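Local coordinates for protein Tox3 (Phaeosphaeria nodorum, PDB 6WES) that probably acts as a secreted necrotrophic effector (SnTox3) of a wheat-infecting fungus, a beta-barrel toxin whose effect depends on the host gene Snn3, at residues A[13-18]-A[96-101]. Numbering follows the deposited sequence.
Sequences SVHDCR and YQLRQP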
loop_
_atom_site.group_PDB
_atom_site.type_symbol
_atom_site.label_atom_id
_atom_site.label_comp_id
_atom_site.label_asym_id
_atom_site.label_seq_id
_atom_site.Cartn_x
_atom_site.Cartn_y
_atom_site.Cartn_z
ATOM N N SER A 13 1.804 -7.395 -7.482
ATOM C CA SER A 13 1.619 -6.783 -8.789
ATOM C C SER A 13 2.848 -7.021 -9.651
ATOM O O SER A 13 3.936 -7.312 -9.147
ATOM C CB SER A 13 1.359 -5.279 -8.676
ATOM O OG SER A 13 2.442 -4.600 -8.054
ATOM N N VAL A 14 2.667 -6.882 -10.961
ATOM C CA VAL A 14 3.744 -7.021 -11.939
ATOM C C VAL A 14 3.684 -5.806 -12.857
ATOM O O VAL A 14 2.592 -5.424 -13.313
ATOM C CB VAL A 14 3.578 -8.310 -12.778
ATOM C CG1 VAL A 14 4.700 -8.447 -13.815
ATOM C CG2 VAL A 14 3.529 -9.525 -11.857
ATOM N N HIS A 15 4.841 -5.198 -13.120
ATOM C CA HIS A 15 4.927 -3.992 -13.935
ATOM C C HIS A 15 5.985 -4.136 -15.016
ATOM O O HIS A 15 7.009 -4.806 -14.834
ATOM C CB HIS A 15 5.262 -2.772 -13.058
ATOM C CG HIS A 15 4.128 -2.368 -12.170
ATOM N ND1 HIS A 15 3.911 -2.933 -10.933
ATOM C CD2 HIS A 15 3.103 -1.511 -12.378
ATOM C CE1 HIS A 15 2.802 -2.431 -10.405
ATOM N NE2 HIS A 15 2.303 -1.552 -11.261
ATOM N N ASP A 16 5.742 -3.443 -16.122
ATOM C CA ASP A 16 6.680 -3.377 -17.239
ATOM C C ASP A 16 7.106 -1.933 -17.407
ATOM O O ASP A 16 6.264 -1.034 -17.513
ATOM C CB ASP A 16 6.015 -3.925 -18.497
ATOM C CG ASP A 16 5.635 -5.364 -18.335
ATOM O OD1 ASP A 16 6.442 -6.152 -17.804
ATOM O OD2 ASP A 16 4.501 -5.734 -18.741
ATOM N N CYS A 17 8.406 -1.707 -17.369
ATOM C CA CYS A 17 8.954 -0.360 -17.385
ATOM C C CYS A 17 9.847 -0.200 -18.612
ATOM O O CYS A 17 10.028 -1.138 -19.398
ATOM C CB CYS A 17 9.718 -0.079 -16.085
ATOM S SG CYS A 17 8.699 -0.158 -14.556
ATOM N N ARG A 18 10.420 1.002 -18.771
ATOM C CA ARG A 18 11.167 1.273 -20.000
ATOM C C ARG A 18 12.435 0.437 -20.081
ATOM O O ARG A 18 12.804 -0.034 -21.163
ATOM C CB ARG A 18 11.487 2.765 -20.160
ATOM C CG ARG A 18 12.243 3.038 -21.472
ATOM C CD ARG A 18 12.209 4.493 -21.886
ATOM N NE ARG A 18 10.842 5.007 -21.984
ATOM C CZ ARG A 18 10.551 6.264 -22.313
ATOM N NH1 ARG A 18 11.529 7.125 -22.589
ATOM N NH2 ARG A 18 9.286 6.658 -22.368
ATOM N N TYR A 96 12.976 2.747 -8.682
ATOM C CA TYR A 96 11.567 2.440 -8.893
ATOM C C TYR A 96 10.778 2.843 -7.670
ATOM O O TYR A 96 11.256 2.710 -6.541
ATOM C CB TYR A 96 11.359 0.941 -9.088
ATOM C CG TYR A 96 12.017 0.492 -10.342
ATOM C CD1 TYR A 96 11.340 0.525 -11.551
ATOM C CD2 TYR A 96 13.336 0.053 -10.318
ATOM C CE1 TYR A 96 11.975 0.140 -12.727
ATOM C CE2 TYR A 96 13.969 -0.314 -11.460
ATOM C CZ TYR A 96 13.280 -0.266 -12.659
ATOM O OH TYR A 96 13.936 -0.630 -13.811
ATOM N N GLN A 97 9.572 3.331 -7.898
ATOM C CA GLN A 97 8.644 3.609 -6.814
ATOM C C GLN A 97 7.291 2.995 -7.142
ATOM O O GLN A 97 6.695 3.309 -8.188
ATOM C CB GLN A 97 8.496 5.107 -6.633
ATOM C CG GLN A 97 7.599 5.457 -5.456
ATOM C CD GLN A 97 7.688 6.923 -5.143
ATOM O OE1 GLN A 97 6.860 7.715 -5.603
ATOM N NE2 GLN A 97 8.698 7.298 -4.363
ATOM N N LEU A 98 6.822 2.125 -6.259
ATOM C CA LEU A 98 5.532 1.463 -6.388
ATOM C C LEU A 98 4.554 2.146 -5.445
ATOM O O LEU A 98 4.875 2.384 -4.270
ATOM C CB LEU A 98 5.683 -0.001 -5.995
ATOM C CG LEU A 98 4.407 -0.840 -5.946
ATOM C CD1 LEU A 98 3.697 -0.834 -7.321
ATOM C CD2 LEU A 98 4.784 -2.237 -5.539
ATOM N N ARG A 99 3.408 2.534 -5.979
ATOM C CA ARG A 99 2.377 3.236 -5.217
ATOM C C ARG A 99 1.151 2.327 -5.183
ATOM O O ARG A 99 0.470 2.138 -6.202
ATOM C CB ARG A 99 2.077 4.580 -5.867
ATOM C CG ARG A 99 3.315 5.462 -5.965
ATOM C CD ARG A 99 3.048 6.796 -6.637
ATOM N NE ARG A 99 4.311 7.472 -6.901
ATOM C CZ ARG A 99 4.476 8.430 -7.813
ATOM N NH1 ARG A 99 3.432 8.857 -8.527
ATOM N NH2 ARG A 99 5.668 8.970 -7.981
ATOM N N GLN A 100 0.879 1.744 -4.028
ATOM C CA GLN A 100 -0.120 0.682 -3.897
ATOM C C GLN A 100 -1.252 1.120 -2.975
ATOM O O GLN A 100 -1.040 1.240 -1.751
ATOM C CB GLN A 100 0.577 -0.563 -3.357
ATOM C CG GLN A 100 -0.343 -1.746 -3.033
ATOM C CD GLN A 100 -1.054 -2.259 -4.262
ATOM O OE1 GLN A 100 -0.438 -2.898 -5.118
ATOM N NE2 GLN A 100 -2.356 -1.982 -4.368
ATOM N N PRO A 101 -2.453 1.384 -3.481
ATOM C CA PRO A 101 -3.572 1.756 -2.604
ATOM C C PRO A 101 -4.120 0.559 -1.849
ATOM O O PRO A 101 -4.062 -0.583 -2.318
ATOM C CB PRO A 101 -4.640 2.287 -3.569
ATOM C CG PRO A 101 -3.968 2.456 -4.891
ATOM C CD PRO A 101 -2.793 1.504 -4.911
HETATM O O HOH W 1 1.749 -4.566 -5.337
#
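L98 holds CG anti to its backbone N (chi1 175°), and with chi2 at 58° this brings CD1 to H15 and S13. H15 turns its ring back beside its own N (chi1 -70°), and CE1 meets that methyl. The contact spans the interior of the beta barrel of SnTox3. Strands 2-16 and 92-105 are not neighbours in the sheet; strands 126-133 and 144-153 lie between them. No hydrogen bond passes directly from one segment to the other, and the axes of segments 13-16 and 96-101 come no closer than 10.4 Å. Side chains and one water therefore make the join.

CD1 of L98 lies 3.6 Å from CE1 of H15, and the two side chains cross at about a right angle. The same methyl is 4.0 Å from OG of S13. M127 and P125 also pack against H15.

At one end, C17 meets Y96. SG of C17 lies 3.8 Å from CE1 of Y96, at the edge of the ring and near its plane. This is a sulfur-aromatic contact, with SG 5.0 Å from the ring centroid. C17 is held by its disulfide to C146, which ties the residue just after strand 2-16 to strand 144-153. Y96 is fixed at its hydroxyl by a hydrogen bond to E129, and its ring meets that of F81.

At the other end the link is polar. S13 and Q100 are too far apart to bond directly, and one water bridges them. The amide of Q100 is steadied at NE2, which donates to the carbonyl oxygens of P101 and Q123. The bridging water accepts from OG of S13 at 2.8 Å and donates to OE1 of Q100 at 2.8 Å.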